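Local coordinates for fructosyl amine:oxygen oxidoreductase (Neosartorya fumigata, PDB 4WCT), which probably uses its bound FAD to oxidise fructosyl amines (Amadori products) with molecular oxygen, removing the sugar from glycated amines, at residues 246-251 against 416-421. Sequence-based numbering, arbitrary orientation. Where two conformers were deposited one is given.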
ATOM      1  N   LEU A 246     -18.951   4.209  -3.118  1.00 11.79           N
ATOM      2  CA  LEU A 246     -19.622   3.210  -3.933  1.00 11.70           C
ATOM      3  C   LEU A 246     -19.953   2.046  -3.017  1.00 13.36           C
ATOM      4  O   LEU A 246     -19.177   1.741  -2.119  1.00 12.27           O
ATOM      5  CB  LEU A 246     -18.707   2.746  -5.059  1.00 10.71           C
ATOM      6  CG  LEU A 246     -19.203   1.646  -5.981  1.00 13.07           C
ATOM      7  CD1 LEU A 246     -20.218   2.248  -6.949  1.00 13.14           C
ATOM      8  CD2 LEU A 246     -18.047   1.003  -6.731  1.00 13.38           C
ATOM      9  N   ASP A 247     -21.036   1.334  -3.307  1.00 11.78           N
ATOM     10  CA  ASP A 247     -21.300   0.067  -2.654  1.00 12.73           C
ATOM     11  C   ASP A 247     -20.483  -1.063  -3.274  1.00 12.13           C
ATOM     12  O   ASP A 247     -20.766  -1.522  -4.369  1.00 12.08           O
ATOM     13  CB  ASP A 247     -22.799  -0.272  -2.692  1.00 14.30           C
ATOM     14  CG  ASP A 247     -23.141  -1.526  -1.902  1.00 17.98           C
ATOM     15  OD1 ASP A 247     -22.241  -2.164  -1.295  1.00 13.66           O
ATOM     16  OD2 ASP A 247     -24.335  -1.928  -1.958  1.00 19.28           O
ATOM     17  N   PHE A 248     -19.357  -1.381  -2.633  1.00 11.00           N
ATOM     18  CA  PHE A 248     -18.474  -2.413  -3.120  1.00 10.29           C
ATOM     19  C   PHE A 248     -18.929  -3.816  -2.736  1.00 10.69           C
ATOM     20  O   PHE A 248     -18.227  -4.804  -3.026  1.00 10.61           O
ATOM     21  CB  PHE A 248     -17.059  -2.157  -2.595  1.00 10.10           C
ATOM     22  CG  PHE A 248     -16.273  -1.190  -3.418  1.00  9.02           C
ATOM     23  CD1 PHE A 248     -15.602  -1.626  -4.534  1.00  9.61           C
ATOM     24  CD2 PHE A 248     -16.236   0.152  -3.095  1.00  8.66           C
ATOM     25  CE1 PHE A 248     -14.859  -0.754  -5.300  1.00 11.37           C
ATOM     26  CE2 PHE A 248     -15.507   1.034  -3.869  1.00 10.26           C
ATOM     27  CZ  PHE A 248     -14.818   0.568  -4.967  1.00 10.88           C
ATOM     28  N   LYS A 249     -20.109  -3.932  -2.121  0.50  9.95           N
ATOM     29  CA  LYS A 249     -20.699  -5.254  -1.843  0.50 11.08           C
ATOM     30  C   LYS A 249     -19.746  -6.087  -0.990  0.50 10.46           C
ATOM     31  O   LYS A 249     -19.532  -7.274  -1.238  0.50 11.74           O
ATOM     32  CB  LYS A 249     -21.036  -5.971  -3.154  0.50 12.17           C
ATOM     33  CG  LYS A 249     -21.974  -5.165  -4.038  0.50 13.07           C
ATOM     34  CD  LYS A 249     -23.303  -4.914  -3.346  0.50 13.88           C
ATOM     35  CE  LYS A 249     -24.322  -4.296  -4.294  0.50 16.99           C
ATOM     36  NZ  LYS A 249     -25.455  -3.647  -3.581  0.50 21.03           N
ATOM     37  N   LYS A 250     -19.131  -5.419  -0.016  1.00 10.12           N
ATOM     38  CA  LYS A 250     -18.201  -6.036   0.936  1.00 10.90           C
ATOM     39  C   LYS A 250     -16.839  -6.443   0.380  1.00  9.91           C
ATOM     40  O   LYS A 250     -16.034  -7.004   1.116  1.00 10.63           O
ATOM     41  CB  LYS A 250     -18.836  -7.195   1.707  1.00 10.60           C
ATOM     42  CG  LYS A 250     -20.109  -6.788   2.417  1.00 11.29           C
ATOM     43  CD  LYS A 250     -20.651  -7.966   3.226  1.00 14.13           C
ATOM     44  CE  LYS A 250     -21.994  -7.640   3.850  1.00 15.82           C
ATOM     45  NZ  LYS A 250     -22.483  -8.793   4.668  1.00 17.41           N
ATOM     46  N   GLN A 251     -16.509  -5.979  -0.822  1.00  8.99           N
ATOM     47  CA  GLN A 251     -15.264  -6.365  -1.432  1.00  8.87           C
ATOM     48  C   GLN A 251     -14.067  -5.622  -0.843  1.00  8.79           C
ATOM     49  O   GLN A 251     -12.928  -6.080  -0.984  1.00  8.93           O
ATOM     50  CB  GLN A 251     -15.283  -6.169  -2.949  1.00 10.57           C
ATOM     51  CG  GLN A 251     -16.261  -7.080  -3.674  1.00 10.48           C
ATOM     52  CD  GLN A 251     -16.276  -6.794  -5.153  1.00 11.91           C
ATOM     53  OE1 GLN A 251     -15.476  -7.337  -5.923  1.00 11.48           O
ATOM     54  NE2 GLN A 251     -17.056  -5.822  -5.526  1.00 14.67           N
ATOM     55  N   VAL A 416      -8.332  -9.774 -10.963  1.00  9.75           N
ATOM     56  CA  VAL A 416      -8.635  -8.479 -10.367  1.00  9.90           C
ATOM     57  C   VAL A 416     -10.044  -7.978 -10.714  1.00  9.70           C
ATOM     58  O   VAL A 416     -10.390  -6.842 -10.463  1.00 10.48           O
ATOM     59  CB  VAL A 416      -7.552  -7.426 -10.687  1.00  9.81           C
ATOM     60  CG1 VAL A 416      -6.179  -7.865 -10.182  1.00  9.65           C
ATOM     61  CG2 VAL A 416      -7.540  -7.046 -12.166  1.00  9.77           C
ATOM     62  N   ARG A 417     -10.854  -8.842 -11.335  1.00  9.61           N
ATOM     63  CA  ARG A 417     -12.216  -8.476 -11.708  1.00  9.90           C
ATOM     64  C   ARG A 417     -13.152  -8.129 -10.564  1.00  9.83           C
ATOM     65  O   ARG A 417     -12.961  -8.563  -9.425  1.00 10.02           O
ATOM     66  CB  ARG A 417     -12.866  -9.631 -12.478  1.00 10.95           C
ATOM     67  CG  ARG A 417     -13.250 -10.826 -11.633  1.00 14.03           C
ATOM     68  CD  ARG A 417     -13.840 -11.885 -12.554  1.00 15.67           C
ATOM     69  NE  ARG A 417     -13.966 -13.195 -11.921  1.00 22.34           N
ATOM     70  CZ  ARG A 417     -14.943 -13.566 -11.129  1.00 23.03           C
ATOM     71  NH1 ARG A 417     -15.029 -14.869 -10.805  1.00 23.52           N
ATOM     72  NH2 ARG A 417     -15.910 -12.695 -10.785  1.00 25.52           N
ATOM     73  N   TRP A 418     -14.231  -7.411 -10.900  1.00  9.41           N
ATOM     74  CA  TRP A 418     -15.371  -7.254 -10.003  1.00  9.47           C
ATOM     75  C   TRP A 418     -15.952  -8.610  -9.576  1.00 10.72           C
ATOM     76  O   TRP A 418     -16.181  -9.484 -10.438  1.00 11.55           O
ATOM     77  CB  TRP A 418     -16.426  -6.404 -10.697  1.00 11.50           C
ATOM     78  CG  TRP A 418     -17.590  -6.028  -9.884  1.00 11.44           C
ATOM     79  CD1 TRP A 418     -18.844  -6.583  -9.926  1.00 13.56           C
ATOM     80  CD2 TRP A 418     -17.683  -4.902  -8.987  1.00 12.40           C
ATOM     81  NE1 TRP A 418     -19.646  -5.973  -9.016  1.00 12.52           N
ATOM     82  CE2 TRP A 418     -18.990  -4.898  -8.472  1.00 12.86           C
ATOM     83  CE3 TRP A 418     -16.798  -3.891  -8.591  1.00 12.69           C
ATOM     84  CZ2 TRP A 418     -19.422  -3.959  -7.519  1.00 11.19           C
ATOM     85  CZ3 TRP A 418     -17.254  -2.918  -7.705  1.00 11.42           C
ATOM     86  CH2 TRP A 418     -18.530  -3.000  -7.133  1.00 11.95           C
ATOM     87  N   ARG A 419     -16.040  -8.845  -8.266  1.00 10.72           N
ATOM     88  CA  ARG A 419     -16.245 -10.212  -7.747  1.00 11.30           C
ATOM     89  C   ARG A 419     -17.005 -10.197  -6.407  1.00 12.03           C
ATOM     90  O   ARG A 419     -16.543 -10.760  -5.407  1.00 13.51           O
ATOM     91  CB  ARG A 419     -14.927 -10.994  -7.669  1.00 11.29           C
ATOM     92  CG  ARG A 419     -13.789 -10.354  -6.864  1.00 10.10           C
ATOM     93  CD  ARG A 419     -12.449 -11.007  -7.199  1.00 11.60           C
ATOM     94  NE  ARG A 419     -11.377 -10.613  -6.284  1.00 10.90           N
ATOM     95  CZ  ARG A 419     -10.617  -9.540  -6.431  1.00  9.95           C
ATOM     96  NH1 ARG A 419     -10.780  -8.715  -7.435  1.00  9.12           N
ATOM     97  NH2 ARG A 419      -9.677  -9.298  -5.537  1.00 10.32           N
ATOM     98  N   PRO A 420     -18.162  -9.530  -6.372  1.00 12.74           N
ATOM     99  CA  PRO A 420     -18.963  -9.440  -5.135  1.00 13.05           C
ATOM    100  C   PRO A 420     -19.346 -10.808  -4.563  1.00 11.92           C
ATOM    101  O   PRO A 420     -19.453 -10.960  -3.337  1.00 12.24           O
ATOM    102  CB  PRO A 420     -20.196  -8.655  -5.567  1.00 13.79           C
ATOM    103  CG  PRO A 420     -20.324  -8.933  -7.037  1.00 12.65           C
ATOM    104  CD  PRO A 420     -18.895  -9.005  -7.539  1.00 14.38           C
ATOM    105  N   GLU A 421     -19.417 -11.824  -5.417  1.00 13.14           N
ATOM    106  CA  GLU A 421     -19.727 -13.174  -4.932  1.00 15.18           C
ATOM    107  C   GLU A 421     -18.717 -13.679  -3.916  1.00 14.48           C
ATOM    108  O   GLU A 421     -19.057 -14.482  -3.032  1.00 19.23           O
ATOM    109  CB  GLU A 421     -19.897 -14.168  -6.092  1.00 15.79           C
ATOM    110  CG  GLU A 421     -18.656 -14.550  -6.871  1.00 19.09           C
ATOM    111  CD  GLU A 421     -18.217 -13.519  -7.908  1.00 19.80           C
ATOM    112  OE1 GLU A 421     -18.838 -12.443  -8.038  1.00 15.20           O
ATOM    113  OE2 GLU A 421     -17.187 -13.769  -8.571  1.00 23.55           O
TER
HETATM  114  O   HOH W   1     -21.107  -9.439  -1.704  1.00 14.20           O
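Gln251 and Trp418 lead a loop-to-loop contact at the side of the FAD-binding, Rossmann-like domain: a type I' beta turn running from Phe248 to Gln251, just before strand 253-263, packs against the chain that follows helix 410-413. The mixed sheet beneath includes strands 369-372 and 379-383, which touch Phe248; its side chain lies about 10 Å from the FAD.

The amide of Gln251 bridges the two loops. Arg419 N donates to Gln251 OE1 at 2.8 Å, from above the carbonyl plane. At its other end, Gln251 NE2 donates to Phe248 O, 2.9 Å away and nearly in the amide plane. Phe248 O also accepts the turn-closing bond from Gln251 N, on the opposite face of its carbonyl plane. Held by both ends, the amide has its rotation fixed.

Trp418 lies against that amide. Gln251 NE2 sits 3.3 Å above the ring plane, centred over the six-membered ring of the indole, with amide and ring planes 87° apart, while Asp247 O meets the ring edge in plane. An anti first torsion (CG to backbone N, chi1 -174°) swings the six-membered ring over to segment 246-251, where Trp418 CZ3 is 3.8 Å from Phe248 CD1 and Leu246 CD2 also touches the ring. Beyond the contact, the guanidinium of Arg419 forms a salt bridge with Asp365.

Asp247 OD1 accepts from Lys249 N, forming an Asx turn, and also pairs with Arg314. Farther along, Lys249 CB packs on Pro420 CB at 3.7 Å, and one water donates to both Lys249 O (2.7 Å) and Pro420 O (2.8 Å).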